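Local coordinates for retinol dehydratase (Spodoptera frugiperda, PDB 1X8L), which dehydrates retinol, probably by way of a sulfonated intermediate, and belongs to the sulfotransferase family that uses a nucleotide cofactor, at residues A30-Y35 with Q117-D122; E133-L138 with I301-D306; A198-L203 with E308-K313; Y35-P40 with R219-L224. The protein carries 2 engineered substitutions. All coordinates share one frame; numbering follows the deposited sequence.

How the contacts relate
All four contacts are buried, and they differ mainly in what they surround. Contacts 1, 2 and 3 each touch the 4-oxoretinol, so together they wall its pocket; contact 3 also reaches the nucleotide, while contact 1 borders a calcium ion. Contacts 1 and 2 bring together the successive helices 117-120 and 132-142, and contacts 2 and 3 draw on the same loop after helix 297-301. Contact 4 touches neither the retinoid, the nucleotide nor the calcium ion, and shares Y35 with contact 1, since the loop 30-35 runs into strand 35-38. Contact 2 is almost wholly apolar; contact 1 adds an aromatic pair and a hydroxyl bond, contact 3 a water bridge, and contact 4 relies on direct hydrogen bonds.

Contact 1. Residues A30-Y35 with Q117-D122; sequences AFPTTY and QEEYND. With CA (calcium ion), chain D; OXR (4-oxoretinol), chain E.
A chi1 of -67° sets CG of Y120 opposite its carbonyl carbon and carries the ring from helix 117-120 to the loop, where CG of F31, anti to the backbone N (chi1 -161°), brings the end of its ring up to Y120. The two form an offset edge-to-face pair, the edge of Y120 toward F31, with centroids 5.8 Å apart. P32 lies over one face of Y120 in a CH-pi contact, its CG 4.0 Å from the ring centroid, and the same CG meets E119 CB at 3.5 Å. A compact, rigid proline suits this wedge. At the ring edge Y120 OH donates to T33 OG1 across 2.6 Å; T33 OG1 also bonds I111 O and Y120 OH also bonds D113 N, so both buried hydroxyls are satisfied. On the far side of the helical turn from the ring, E118 O and D122 OD1 bind the calcium ion, each at 2.5 Å. Y120 CB lies 3.8 Å from OXR C3, and keto oxygen O2 lies at the F31 ring edge, near its plane: the aromatic wall of the retinoid pocket, beside a calcium site.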
# COMPACT_ATOMS: atom_id res chain seq x y z
N ALA A 30 8.60 -5.61 -5.75
CA ALA A 30 9.53 -6.70 -5.96
C ALA A 30 10.62 -6.33 -6.99
O ALA A 30 11.80 -6.57 -6.75
CB ALA A 30 8.74 -7.95 -6.41
N PHE A 31 10.22 -5.73 -8.11
CA PHE A 31 11.14 -5.40 -9.21
C PHE A 31 12.40 -4.68 -8.72
O PHE A 31 12.30 -3.69 -8.00
CB PHE A 31 10.45 -4.54 -10.27
CG PHE A 31 11.17 -4.55 -11.59
CD1 PHE A 31 11.37 -5.73 -12.27
CD2 PHE A 31 11.70 -3.36 -12.13
CE1 PHE A 31 12.06 -5.75 -13.49
CE2 PHE A 31 12.38 -3.38 -13.37
CZ PHE A 31 12.57 -4.57 -14.03
N PRO A 32 13.59 -5.19 -9.05
CA PRO A 32 14.83 -4.60 -8.54
C PRO A 32 15.12 -3.16 -8.97
O PRO A 32 15.66 -2.43 -8.17
CB PRO A 32 15.92 -5.55 -9.07
CG PRO A 32 15.20 -6.83 -9.39
CD PRO A 32 13.85 -6.39 -9.86
N THR A 33 14.78 -2.75 -10.18
CA THR A 33 15.11 -1.38 -10.64
C THR A 33 14.20 -0.31 -10.01
O THR A 33 13.00 -0.33 -10.25
CB THR A 33 14.98 -1.33 -12.17
OG1 THR A 33 15.51 -2.56 -12.74
CG2 THR A 33 15.83 -0.23 -12.75
N THR A 34 14.75 0.61 -9.21
CA THR A 34 13.94 1.67 -8.60
C THR A 34 13.94 2.92 -9.45
O THR A 34 14.67 2.98 -10.44
CB THR A 34 14.36 2.00 -7.14
OG1 THR A 34 15.59 2.73 -7.13
CG2 THR A 34 14.63 0.72 -6.31
N TYR A 35 13.11 3.90 -9.09
CA TYR A 35 12.90 5.11 -9.86
C TYR A 35 13.49 6.34 -9.19
O TYR A 35 13.61 6.38 -7.98
CB TYR A 35 11.40 5.43 -9.97
CG TYR A 35 10.56 4.56 -10.86
CD1 TYR A 35 9.51 3.81 -10.32
CD2 TYR A 35 10.73 4.55 -12.23
CE1 TYR A 35 8.71 3.03 -11.12
CE2 TYR A 35 9.91 3.78 -13.05
CZ TYR A 35 8.91 3.01 -12.48
OH TYR A 35 8.08 2.23 -13.26
N GLN A 117 22.08 -7.96 -11.05
CA GLN A 117 21.89 -9.07 -11.99
C GLN A 117 21.16 -10.25 -11.33
O GLN A 117 20.23 -10.81 -11.91
CB GLN A 117 23.25 -9.55 -12.55
CG GLN A 117 23.18 -10.65 -13.66
CD GLN A 117 24.52 -10.92 -14.38
OE1 GLN A 117 25.43 -10.08 -14.36
NE2 GLN A 117 24.64 -12.11 -14.99
N GLU A 118 21.56 -10.58 -10.11
CA GLU A 118 21.05 -11.77 -9.44
C GLU A 118 19.58 -11.64 -9.17
O GLU A 118 18.85 -12.62 -9.26
CB GLU A 118 21.74 -12.02 -8.08
CG GLU A 118 23.09 -12.69 -8.16
CD GLU A 118 24.21 -11.69 -8.33
OE1 GLU A 118 25.36 -12.04 -8.02
OE2 GLU A 118 23.91 -10.55 -8.78
N GLU A 119 19.17 -10.44 -8.80
CA GLU A 119 17.77 -10.18 -8.43
C GLU A 119 16.77 -10.33 -9.61
O GLU A 119 15.65 -10.76 -9.39
CB GLU A 119 17.64 -8.81 -7.74
CG GLU A 119 18.38 -8.71 -6.40
CD GLU A 119 18.59 -7.28 -5.95
OE1 GLU A 119 17.63 -6.48 -6.03
OE2 GLU A 119 19.72 -6.94 -5.51
N TYR A 120 17.19 -10.05 -10.85
CA TYR A 120 16.27 -10.11 -11.99
C TYR A 120 15.67 -11.49 -12.27
O TYR A 120 14.50 -11.59 -12.53
CB TYR A 120 16.87 -9.50 -13.27
CG TYR A 120 17.06 -8.02 -13.10
CD1 TYR A 120 18.28 -7.52 -12.72
CD2 TYR A 120 15.99 -7.13 -13.23
CE1 TYR A 120 18.46 -6.20 -12.52
CE2 TYR A 120 16.17 -5.78 -13.01
CZ TYR A 120 17.42 -5.33 -12.66
OH TYR A 120 17.69 -4.01 -12.44
N ASN A 121 16.44 -12.56 -12.19
CA ASN A 121 15.80 -13.84 -12.49
C ASN A 121 15.14 -14.52 -11.28
O ASN A 121 14.52 -15.55 -11.45
CB ASN A 121 16.71 -14.77 -13.31
CG ASN A 121 17.94 -15.20 -12.57
OD1 ASN A 121 18.66 -14.38 -12.03
ND2 ASN A 121 18.19 -16.50 -12.56
N ASP A 122 15.22 -13.91 -10.09
CA ASP A 122 14.34 -14.29 -8.96
C ASP A 122 12.88 -13.92 -9.23
O ASP A 122 11.97 -14.49 -8.63
CB ASP A 122 14.77 -13.61 -7.66
CG ASP A 122 16.13 -14.09 -7.19
OD1 ASP A 122 16.87 -14.63 -8.02
OD2 ASP A 122 16.53 -13.97 -6.01
CA CA D . 19.08 -15.08 -9.08
O2 OXR E . 12.93 -8.56 -15.99
C4 OXR E . 13.77 -8.41 -16.86
C3 OXR E . 15.11 -9.00 -16.58
C2 OXR E . 16.15 -8.80 -17.66
C1 OXR E . 15.80 -8.01 -18.94
C17 OXR E . 16.01 -8.95 -20.13
C16 OXR E . 16.71 -6.77 -19.02
C5 OXR E . 13.46 -7.67 -18.08
C18 OXR E . 12.06 -7.16 -18.16
C6 OXR E . 14.38 -7.47 -19.05
C7 OXR E . 14.18 -6.74 -20.34
C8 OXR E . 13.14 -6.00 -20.72
C9 OXR E . 13.08 -5.34 -22.05
C19 OXR E . 14.14 -5.44 -23.12
C10 OXR E . 11.95 -4.65 -22.28
C11 OXR E . 11.64 -3.98 -23.51
C12 OXR E . 10.41 -3.47 -23.60
C13 OXR E . 9.94 -2.77 -24.80
C20 OXR E . 10.73 -2.82 -26.09
C14 OXR E . 8.79 -2.09 -24.72
C15 OXR E . 8.21 -1.30 -25.90
O1 OXR E . 8.90 -0.08 -26.15
O HOH W 1 17.25 -17.16 -9.08

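Contact 2. Residues E133-L138 with I301-D306. With OXR (4-oxoretinol), chain E.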
# COMPACT_ATOMS: atom_id res chain seq x y z
N GLU A 133 22.24 -18.71 -22.53
CA GLU A 133 23.10 -18.03 -23.49
C GLU A 133 22.39 -16.77 -24.04
O GLU A 133 22.99 -15.71 -24.10
CB GLU A 133 23.54 -19.00 -24.60
CG GLU A 133 24.23 -18.36 -25.81
CD GLU A 133 25.09 -19.35 -26.61
OE1 GLU A 133 25.86 -18.90 -27.47
OE2 GLU A 133 25.04 -20.56 -26.36
N ARG A 134 21.12 -16.88 -24.39
CA ARG A 134 20.39 -15.73 -24.95
C ARG A 134 20.02 -14.72 -23.84
O ARG A 134 20.01 -13.51 -24.08
CB ARG A 134 19.17 -16.20 -25.77
CG ARG A 134 19.56 -17.15 -26.93
CD ARG A 134 18.43 -17.51 -27.91
NE ARG A 134 17.70 -16.32 -28.38
CZ ARG A 134 16.42 -16.30 -28.77
NH1 ARG A 134 15.69 -17.40 -28.77
NH2 ARG A 134 15.86 -15.16 -29.18
N TYR A 135 19.76 -15.22 -22.63
CA TYR A 135 19.42 -14.38 -21.50
C TYR A 135 20.62 -13.53 -21.10
O TYR A 135 20.51 -12.32 -20.99
CB TYR A 135 18.94 -15.23 -20.33
CG TYR A 135 18.57 -14.45 -19.09
CD1 TYR A 135 17.49 -13.56 -19.10
CD2 TYR A 135 19.28 -14.61 -17.89
CE1 TYR A 135 17.15 -12.85 -17.98
CE2 TYR A 135 18.94 -13.90 -16.75
CZ TYR A 135 17.87 -13.02 -16.81
OH TYR A 135 17.50 -12.31 -15.70
N LEU A 136 21.78 -14.17 -20.92
CA LEU A 136 23.03 -13.45 -20.59
C LEU A 136 23.40 -12.49 -21.72
O LEU A 136 23.92 -11.40 -21.46
CB LEU A 136 24.17 -14.43 -20.35
CG LEU A 136 24.02 -15.29 -19.09
CD1 LEU A 136 25.09 -16.35 -19.07
CD2 LEU A 136 24.00 -14.45 -17.79
N GLY A 137 23.13 -12.90 -22.96
CA GLY A 137 23.37 -12.07 -24.14
C GLY A 137 22.49 -10.85 -24.09
O GLY A 137 22.94 -9.74 -24.41
N LEU A 138 21.25 -11.04 -23.66
CA LEU A 138 20.32 -9.94 -23.49
C LEU A 138 20.73 -8.97 -22.35
O LEU A 138 20.66 -7.77 -22.51
CB LEU A 138 18.93 -10.51 -23.22
CG LEU A 138 17.75 -9.55 -23.26
CD1 LEU A 138 17.72 -8.75 -24.56
CD2 LEU A 138 16.48 -10.38 -23.12
N ILE A 301 13.33 -17.25 -24.96
CA ILE A 301 14.34 -17.00 -23.95
C ILE A 301 13.78 -17.34 -22.56
O ILE A 301 14.53 -17.81 -21.71
CB ILE A 301 14.88 -15.55 -24.02
CG1 ILE A 301 15.42 -15.24 -25.42
CG2 ILE A 301 15.99 -15.34 -22.99
CD1 ILE A 301 16.09 -13.89 -25.56
N GLY A 302 12.48 -17.13 -22.33
CA GLY A 302 11.84 -17.52 -21.08
C GLY A 302 11.51 -16.35 -20.15
O GLY A 302 11.18 -16.54 -18.98
N ILE A 303 11.55 -15.14 -20.70
CA ILE A 303 11.34 -13.94 -19.91
C ILE A 303 10.00 -13.24 -20.14
O ILE A 303 9.80 -12.15 -19.60
CB ILE A 303 12.47 -12.94 -20.15
CG1 ILE A 303 12.50 -12.50 -21.61
CG2 ILE A 303 13.79 -13.54 -19.74
CD1 ILE A 303 13.17 -11.15 -21.81
N LEU A 304 9.11 -13.81 -20.95
CA LEU A 304 7.73 -13.30 -21.10
C LEU A 304 6.70 -14.13 -20.30
O LEU A 304 6.81 -15.35 -20.21
CB LEU A 304 7.32 -13.27 -22.56
CG LEU A 304 8.15 -12.48 -23.58
CD1 LEU A 304 7.41 -12.44 -24.89
CD2 LEU A 304 8.45 -11.06 -23.13
N ALA A 305 5.71 -13.46 -19.72
CA ALA A 305 4.71 -14.15 -18.88
C ALA A 305 3.60 -14.76 -19.72
O ALA A 305 3.20 -14.20 -20.75
CB ALA A 305 4.12 -13.19 -17.86
N ASP A 306 3.11 -15.90 -19.27
CA ASP A 306 1.98 -16.60 -19.91
C ASP A 306 0.79 -15.67 -20.00
O ASP A 306 0.59 -14.83 -19.12
CB ASP A 306 1.54 -17.82 -19.06
CG ASP A 306 2.55 -18.95 -19.06
OD1 ASP A 306 3.54 -18.90 -19.82
OD2 ASP A 306 2.43 -19.93 -18.31
O2 OXR E . 12.93 -8.56 -15.99
C4 OXR E . 13.77 -8.41 -16.86
C3 OXR E . 15.11 -9.00 -16.58
C2 OXR E . 16.15 -8.80 -17.66
C1 OXR E . 15.80 -8.01 -18.94
C17 OXR E . 16.01 -8.95 -20.13
C16 OXR E . 16.71 -6.77 -19.02
C5 OXR E . 13.46 -7.67 -18.08
C18 OXR E . 12.06 -7.16 -18.16
C6 OXR E . 14.38 -7.47 -19.05
C7 OXR E . 14.18 -6.74 -20.34
C8 OXR E . 13.14 -6.00 -20.72
C9 OXR E . 13.08 -5.34 -22.05
C19 OXR E . 14.14 -5.44 -23.12
C10 OXR E . 11.95 -4.65 -22.28
C11 OXR E . 11.64 -3.98 -23.51
C12 OXR E . 10.41 -3.47 -23.60
C13 OXR E . 9.94 -2.77 -24.80
C20 OXR E . 10.73 -2.82 -26.09
C14 OXR E . 8.79 -2.09 -24.72
C15 OXR E . 8.21 -1.30 -25.90
O1 OXR E . 8.90 -0.08 -26.15
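The 2.8 Å bond from L138 N to R134 O closes one turn of helix 132-142 and so puts both side chains on the face that meets I301 and I303. R134 bends at chi3 (49°) and spreads its guanidinium flat over I301, whose CG1 sits 3.6 Å from the guanidinium plane, over its centre. Isoleucine suits this place because its branches serve different partners: CG1 and CD1 lie against the arginine, while CG2 nestles against the helix backbone, 3.8 Å from Y135 N. The arginine's nitrogens turn to helix 297-301, with a weak hydrogen bond from NH2 to D297 O and a long, weak ion pair from NH1 to E300. An alanine in place of R134 would probably leave D297 O and E300 without these partners and strip the flat cover from the flank of I301. Here the turn after helix 297-301 packs on a pocket-lining helix: G302, at a phi of 106° where a CB would jam against the preceding carbonyl, lets the chain swing I303 inward. I303 CG2 then meets Y135 CD1 at 3.8 Å, the tyrosine also packing on Y120. L138 and I303 come tip to tip, CD2 to CD1 at 3.6 Å, and both methyls border the ring end of the retinoid, L138 CD2 being 3.3 Å from OXR C17.

Contact 3. Residues A198-L203 with E308-K313. With A3P (adenosine-3'-5'-diphosphate), chain H; OXR (4-oxoretinol), chain E.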
# COMPACT_ATOMS: atom_id res chain seq x y z
N ALA A 198 3.47 -4.39 -18.43
CA ALA A 198 4.19 -4.64 -17.19
C ALA A 198 4.06 -6.09 -16.77
O ALA A 198 5.03 -6.69 -16.32
CB ALA A 198 3.72 -3.69 -16.09
N ARG A 199 2.87 -6.65 -16.88
CA ARG A 199 2.64 -8.07 -16.59
C ARG A 199 3.46 -8.98 -17.54
O ARG A 199 4.02 -9.95 -17.12
CB ARG A 199 1.16 -8.40 -16.71
CG ARG A 199 0.28 -7.84 -15.62
CD ARG A 199 0.12 -8.77 -14.47
NE ARG A 199 -0.66 -8.24 -13.34
CZ ARG A 199 -1.91 -8.56 -13.03
NH1 ARG A 199 -2.64 -9.39 -13.77
NH2 ARG A 199 -2.46 -8.02 -11.95
N LEU A 200 3.50 -8.62 -18.81
CA LEU A 200 4.27 -9.31 -19.82
C LEU A 200 5.72 -9.51 -19.44
O LEU A 200 6.26 -10.57 -19.68
CB LEU A 200 4.21 -8.52 -21.12
CG LEU A 200 4.97 -9.04 -22.33
CD1 LEU A 200 4.26 -10.25 -22.95
CD2 LEU A 200 5.12 -7.94 -23.33
N LEU A 201 6.33 -8.48 -18.85
CA LEU A 201 7.75 -8.52 -18.50
C LEU A 201 8.01 -8.77 -17.00
O LEU A 201 9.13 -8.63 -16.55
CB LEU A 201 8.37 -7.21 -18.94
CG LEU A 201 8.33 -6.97 -20.45
CD1 LEU A 201 8.58 -5.51 -20.76
CD2 LEU A 201 9.38 -7.82 -21.13
N TYR A 202 6.96 -9.17 -16.27
CA TYR A 202 7.01 -9.53 -14.85
C TYR A 202 7.40 -8.36 -13.93
O TYR A 202 7.99 -8.57 -12.87
CB TYR A 202 7.97 -10.70 -14.58
CG TYR A 202 7.61 -12.03 -15.19
CD1 TYR A 202 8.25 -12.47 -16.34
CD2 TYR A 202 6.67 -12.87 -14.59
CE1 TYR A 202 7.96 -13.71 -16.89
CE2 TYR A 202 6.36 -14.12 -15.14
CZ TYR A 202 7.02 -14.53 -16.29
OH TYR A 202 6.76 -15.76 -16.83
N LEU A 203 7.05 -7.14 -14.33
CA LEU A 203 7.32 -5.96 -13.50
C LEU A 203 6.45 -5.89 -12.26
O LEU A 203 6.86 -5.34 -11.24
CB LEU A 203 7.17 -4.65 -14.32
CG LEU A 203 7.88 -4.59 -15.69
CD1 LEU A 203 7.86 -3.18 -16.29
CD2 LEU A 203 9.30 -5.13 -15.62
N GLU A 308 0.17 -13.03 -21.69
CA GLU A 308 0.39 -11.68 -22.20
C GLU A 308 1.09 -11.71 -23.55
O GLU A 308 1.91 -12.59 -23.83
CB GLU A 308 1.17 -10.84 -21.19
CG GLU A 308 0.39 -10.51 -19.93
CD GLU A 308 -0.74 -9.51 -20.15
OE1 GLU A 308 -0.88 -8.93 -21.25
OE2 GLU A 308 -1.50 -9.31 -19.20
N HIS A 309 0.73 -10.75 -24.40
CA HIS A 309 1.37 -10.57 -25.69
C HIS A 309 1.70 -9.10 -25.92
O HIS A 309 1.00 -8.20 -25.47
CB HIS A 309 0.49 -11.15 -26.82
CG HIS A 309 0.32 -12.64 -26.71
ND1 HIS A 309 -0.57 -13.23 -25.84
CD2 HIS A 309 0.97 -13.65 -27.34
CE1 HIS A 309 -0.45 -14.54 -25.92
NE2 HIS A 309 0.48 -14.83 -26.81
N PHE A 310 2.82 -8.87 -26.61
CA PHE A 310 3.27 -7.53 -26.94
C PHE A 310 2.35 -6.82 -27.97
O PHE A 310 2.16 -5.59 -27.90
CB PHE A 310 4.73 -7.58 -27.41
CG PHE A 310 5.33 -6.25 -27.71
CD1 PHE A 310 5.79 -5.42 -26.69
CD2 PHE A 310 5.45 -5.81 -29.02
CE1 PHE A 310 6.36 -4.19 -26.96
CE2 PHE A 310 6.02 -4.57 -29.29
CZ PHE A 310 6.45 -3.76 -28.27
N ILE A 311 1.82 -7.58 -28.93
CA ILE A 311 0.71 -7.10 -29.76
C ILE A 311 -0.52 -7.82 -29.20
O ILE A 311 -0.59 -9.03 -29.28
CB ILE A 311 0.88 -7.46 -31.28
CG1 ILE A 311 2.31 -7.19 -31.80
CG2 ILE A 311 -0.17 -6.75 -32.11
CD1 ILE A 311 2.67 -5.80 -31.92
N ARG A 312 -1.47 -7.08 -28.63
CA ARG A 312 -2.44 -7.61 -27.68
C ARG A 312 -3.91 -7.64 -28.18
O ARG A 312 -4.48 -8.71 -28.39
CB ARG A 312 -2.33 -6.82 -26.36
CG ARG A 312 -3.07 -7.43 -25.17
CD ARG A 312 -2.93 -6.68 -23.88
NE ARG A 312 -3.40 -5.28 -23.97
CZ ARG A 312 -4.66 -4.89 -23.79
NH1 ARG A 312 -5.62 -5.74 -23.52
NH2 ARG A 312 -4.98 -3.61 -23.92
N LYS A 313 -4.54 -6.47 -28.34
CA LYS A 313 -5.92 -6.44 -28.83
C LYS A 313 -6.13 -5.49 -30.00
O LYS A 313 -6.78 -5.85 -30.97
CB LYS A 313 -6.91 -6.10 -27.70
CG LYS A 313 -6.95 -7.10 -26.52
CD LYS A 313 -7.71 -8.40 -26.82
CE LYS A 313 -7.55 -9.40 -25.65
NZ LYS A 313 -8.28 -10.68 -25.85
P1 A3P H . -3.17 -2.58 -26.91
O1P A3P H . -2.48 -3.07 -25.63
O2P A3P H . -3.60 -3.86 -27.71
O3P A3P H . -4.34 -1.63 -26.42
P2 A3P H . 3.49 0.41 -28.75
O4P A3P H . 4.06 -0.24 -30.05
O5P A3P H . 3.88 1.90 -28.62
O6P A3P H . 4.01 -0.41 -27.52
O5' A3P H . 1.89 0.30 -28.86
C5' A3P H . 1.23 -0.85 -28.35
C4' A3P H . -0.26 -0.87 -28.69
O4' A3P H . -0.44 -0.79 -30.09
C3' A3P H . -0.79 -2.20 -28.23
O3' A3P H . -2.16 -1.82 -27.92
C2' A3P H . -0.96 -3.04 -29.44
O2' A3P H . -1.86 -4.13 -29.41
C1' A3P H . -1.06 -2.00 -30.53
N9 A3P H . -0.74 -2.43 -31.88
C8 A3P H . 0.42 -2.96 -32.31
N7 A3P H . 0.36 -3.20 -33.65
C5 A3P H . -0.85 -2.84 -34.06
C6 A3P H . -1.61 -2.81 -35.31
N6 A3P H . -0.99 -3.29 -36.39
N1 A3P H . -2.87 -2.31 -35.32
C2 A3P H . -3.50 -1.84 -34.23
N3 A3P H . -2.90 -1.82 -33.03
C4 A3P H . -1.54 -2.32 -32.92
O2 OXR E . 12.93 -8.56 -15.99
C4 OXR E . 13.77 -8.41 -16.86
C3 OXR E . 15.11 -9.00 -16.58
C2 OXR E . 16.15 -8.80 -17.66
C1 OXR E . 15.80 -8.01 -18.94
C17 OXR E . 16.01 -8.95 -20.13
C16 OXR E . 16.71 -6.77 -19.02
C5 OXR E . 13.46 -7.67 -18.08
C18 OXR E . 12.06 -7.16 -18.16
C6 OXR E . 14.38 -7.47 -19.05
C7 OXR E . 14.18 -6.74 -20.34
C8 OXR E . 13.14 -6.00 -20.72
C9 OXR E . 13.08 -5.34 -22.05
C19 OXR E . 14.14 -5.44 -23.12
C10 OXR E . 11.95 -4.65 -22.28
C11 OXR E . 11.64 -3.98 -23.51
C12 OXR E . 10.41 -3.47 -23.60
C13 OXR E . 9.94 -2.77 -24.80
C20 OXR E . 10.73 -2.82 -26.09
C14 OXR E . 8.79 -2.09 -24.72
C15 OXR E . 8.21 -1.30 -25.90
O1 OXR E . 8.90 -0.08 -26.15
O HOH W 2 -1.95 -10.05 -16.70
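L200 and E308 bring the two backbones closest, with CA atoms 5.1 Å apart, where the end of helix 187-200 passes the extended chain at E308 and H309. The helix stops in a Schellman motif: L203 N bonds A198 O at 2.9 Å, Y202 N bonds R199 O, and Y202 takes positive phi (64°). L200, its CG opposite the backbone N (chi1 179°), forks over the other chain. CD1 rests 3.4 Å from E308 O and against E308 CB, while CD2 meets F310 CB at 4.1 Å near the plane of the ring. The carboxylate of E308 folds back along R199 CB; its OE2 bonds H196 ND1 and takes a hydrogen from a water that accepts one from R199 NH1, so arginine and glutamate are joined indirectly. The RKG sequence starting at R312 matches the element with which sulfotransferases hold the 3'-phosphate of their cofactor. K313 N donates to A3P O2P at 2.8 Å, and R312 NE to A3P O1P at 2.9 Å; O2P also lies over one face of the guanidinium. On the retinoid side F310 presents its ring edge, CE1 being 3.6 Å from OXR C15, and L201 packs along the polyene.

Contact 4. Residues Y35-P40 with R219-L224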
# COMPACT_ATOMS: atom_id res chain seq x y z
N TYR A 35 13.11 3.90 -9.09
CA TYR A 35 12.90 5.11 -9.86
C TYR A 35 13.49 6.34 -9.19
O TYR A 35 13.61 6.38 -7.98
CB TYR A 35 11.40 5.43 -9.97
CG TYR A 35 10.56 4.56 -10.86
CD1 TYR A 35 9.51 3.81 -10.32
CD2 TYR A 35 10.73 4.55 -12.23
CE1 TYR A 35 8.71 3.03 -11.12
CE2 TYR A 35 9.91 3.78 -13.05
CZ TYR A 35 8.91 3.01 -12.48
OH TYR A 35 8.08 2.23 -13.26
N VAL A 36 13.80 7.35 -9.99
CA VAL A 36 13.90 8.72 -9.49
C VAL A 36 13.11 9.66 -10.38
O VAL A 36 12.73 9.30 -11.52
CB VAL A 36 15.39 9.23 -9.36
CG1 VAL A 36 16.15 8.34 -8.43
CG2 VAL A 36 16.08 9.35 -10.72
N LYS A 37 12.86 10.87 -9.85
CA LYS A 37 12.17 11.93 -10.56
C LYS A 37 13.20 12.91 -11.10
O LYS A 37 14.01 13.44 -10.35
CB LYS A 37 11.18 12.66 -9.65
CG LYS A 37 9.84 11.87 -9.40
CD LYS A 37 8.69 12.80 -8.91
CE LYS A 37 7.29 12.23 -9.16
NZ LYS A 37 6.90 11.97 -10.64
N LEU A 38 13.13 13.19 -12.39
CA LEU A 38 14.18 13.89 -13.12
C LEU A 38 13.67 15.20 -13.69
O LEU A 38 12.77 15.19 -14.53
CB LEU A 38 14.70 13.00 -14.27
CG LEU A 38 15.88 13.52 -15.11
CD1 LEU A 38 17.00 13.96 -14.18
CD2 LEU A 38 16.41 12.52 -16.13
N GLY A 39 14.24 16.31 -13.21
CA GLY A 39 14.01 17.65 -13.76
C GLY A 39 12.78 18.26 -13.13
O GLY A 39 12.15 17.61 -12.30
N PRO A 40 12.43 19.48 -13.53
CA PRO A 40 11.33 20.21 -12.87
C PRO A 40 9.93 19.59 -13.06
O PRO A 40 9.07 19.76 -12.22
CB PRO A 40 11.44 21.67 -13.41
CG PRO A 40 12.37 21.62 -14.61
CD PRO A 40 13.01 20.24 -14.66
N ARG A 219 -1.15 9.55 -11.54
CA ARG A 219 -0.54 10.44 -10.56
C ARG A 219 0.91 10.77 -10.88
O ARG A 219 1.56 11.48 -10.13
CB ARG A 219 -0.63 9.82 -9.16
CG ARG A 219 -1.92 10.09 -8.56
CD ARG A 219 -2.22 9.35 -7.33
NE ARG A 219 -3.58 9.68 -6.97
CZ ARG A 219 -4.35 8.98 -6.17
NH1 ARG A 219 -3.90 7.86 -5.61
NH2 ARG A 219 -5.60 9.40 -5.93
N GLY A 220 1.40 10.24 -11.99
CA GLY A 220 2.75 10.53 -12.44
C GLY A 220 3.84 9.71 -11.80
O GLY A 220 4.97 10.19 -11.64
N LEU A 221 3.52 8.45 -11.46
CA LEU A 221 4.46 7.59 -10.74
C LEU A 221 4.82 6.29 -11.47
O LEU A 221 5.42 5.38 -10.88
CB LEU A 221 3.93 7.32 -9.34
CG LEU A 221 3.97 8.60 -8.50
CD1 LEU A 221 3.20 8.44 -7.22
CD2 LEU A 221 5.45 9.01 -8.26
N TYR A 222 4.49 6.21 -12.76
CA TYR A 222 4.97 5.12 -13.57
C TYR A 222 5.99 5.69 -14.58
O TYR A 222 6.06 6.90 -14.80
CB TYR A 222 3.82 4.38 -14.27
CG TYR A 222 4.28 3.08 -14.95
CD1 TYR A 222 4.77 2.03 -14.20
CD2 TYR A 222 4.23 2.94 -16.32
CE1 TYR A 222 5.20 0.85 -14.81
CE2 TYR A 222 4.67 1.78 -16.94
CZ TYR A 222 5.16 0.73 -16.18
OH TYR A 222 5.62 -0.42 -16.79
N THR A 223 6.77 4.77 -15.15
CA THR A 223 7.84 5.02 -16.09
C THR A 223 7.55 6.11 -17.10
O THR A 223 6.63 5.99 -17.89
CB THR A 223 8.14 3.71 -16.86
OG1 THR A 223 8.44 2.65 -15.95
CG2 THR A 223 9.35 3.87 -17.74
N LEU A 224 8.33 7.19 -17.00
CA LEU A 224 8.39 8.28 -17.96
C LEU A 224 7.11 9.14 -18.00
O LEU A 224 6.94 9.92 -18.95
CB LEU A 224 8.75 7.74 -19.35
CG LEU A 224 10.15 7.89 -19.93
CD1 LEU A 224 11.18 8.76 -19.10
CD2 LEU A 224 10.71 6.56 -20.19
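Two hydrogen bonds pin strand 35-38 to the loop after helix 210-218: Y35 OH with T223 OG1 at 2.7 Å, and K37 NZ to G220 O at 2.8 Å. The lysine approaches with a C=O...N angle of 157°, somewhat tilted from the carbonyl plane, after its chain turns at chi4 (-62°). G220 ends the helix in a Schellman motif, with a positive phi that glycine adopts easily, and its carbonyl faces the strand. K37 NZ also bonds G42 O. In the other bond T223 OG1 lies in the plane of the Y35 ring, at its edge, the two side chains crossing at about a right angle. The threonine oxygen is also 3.7 Å above the centre of the Y222 ring, and Y35 OH stands 3.4 Å from Y222 CD1. A phenylalanine at Y35 would probably leave T223 OG1 without its hydroxyl mate and lose one of the two polar ties to this loop, leaving that of K37. Farther out, L221 CD2 packs on K37 CE at 3.8 Å, a leucine suiting the aliphatic stem of the lysine. The ring of Y35 stacks with Y46 and touches V24 and L28 of helix 18-28. Since K37 is buried yet held by two carbonyl oxygens, one just past a helix C-terminus, its positive charge is probably stabilised by their partial negative charge.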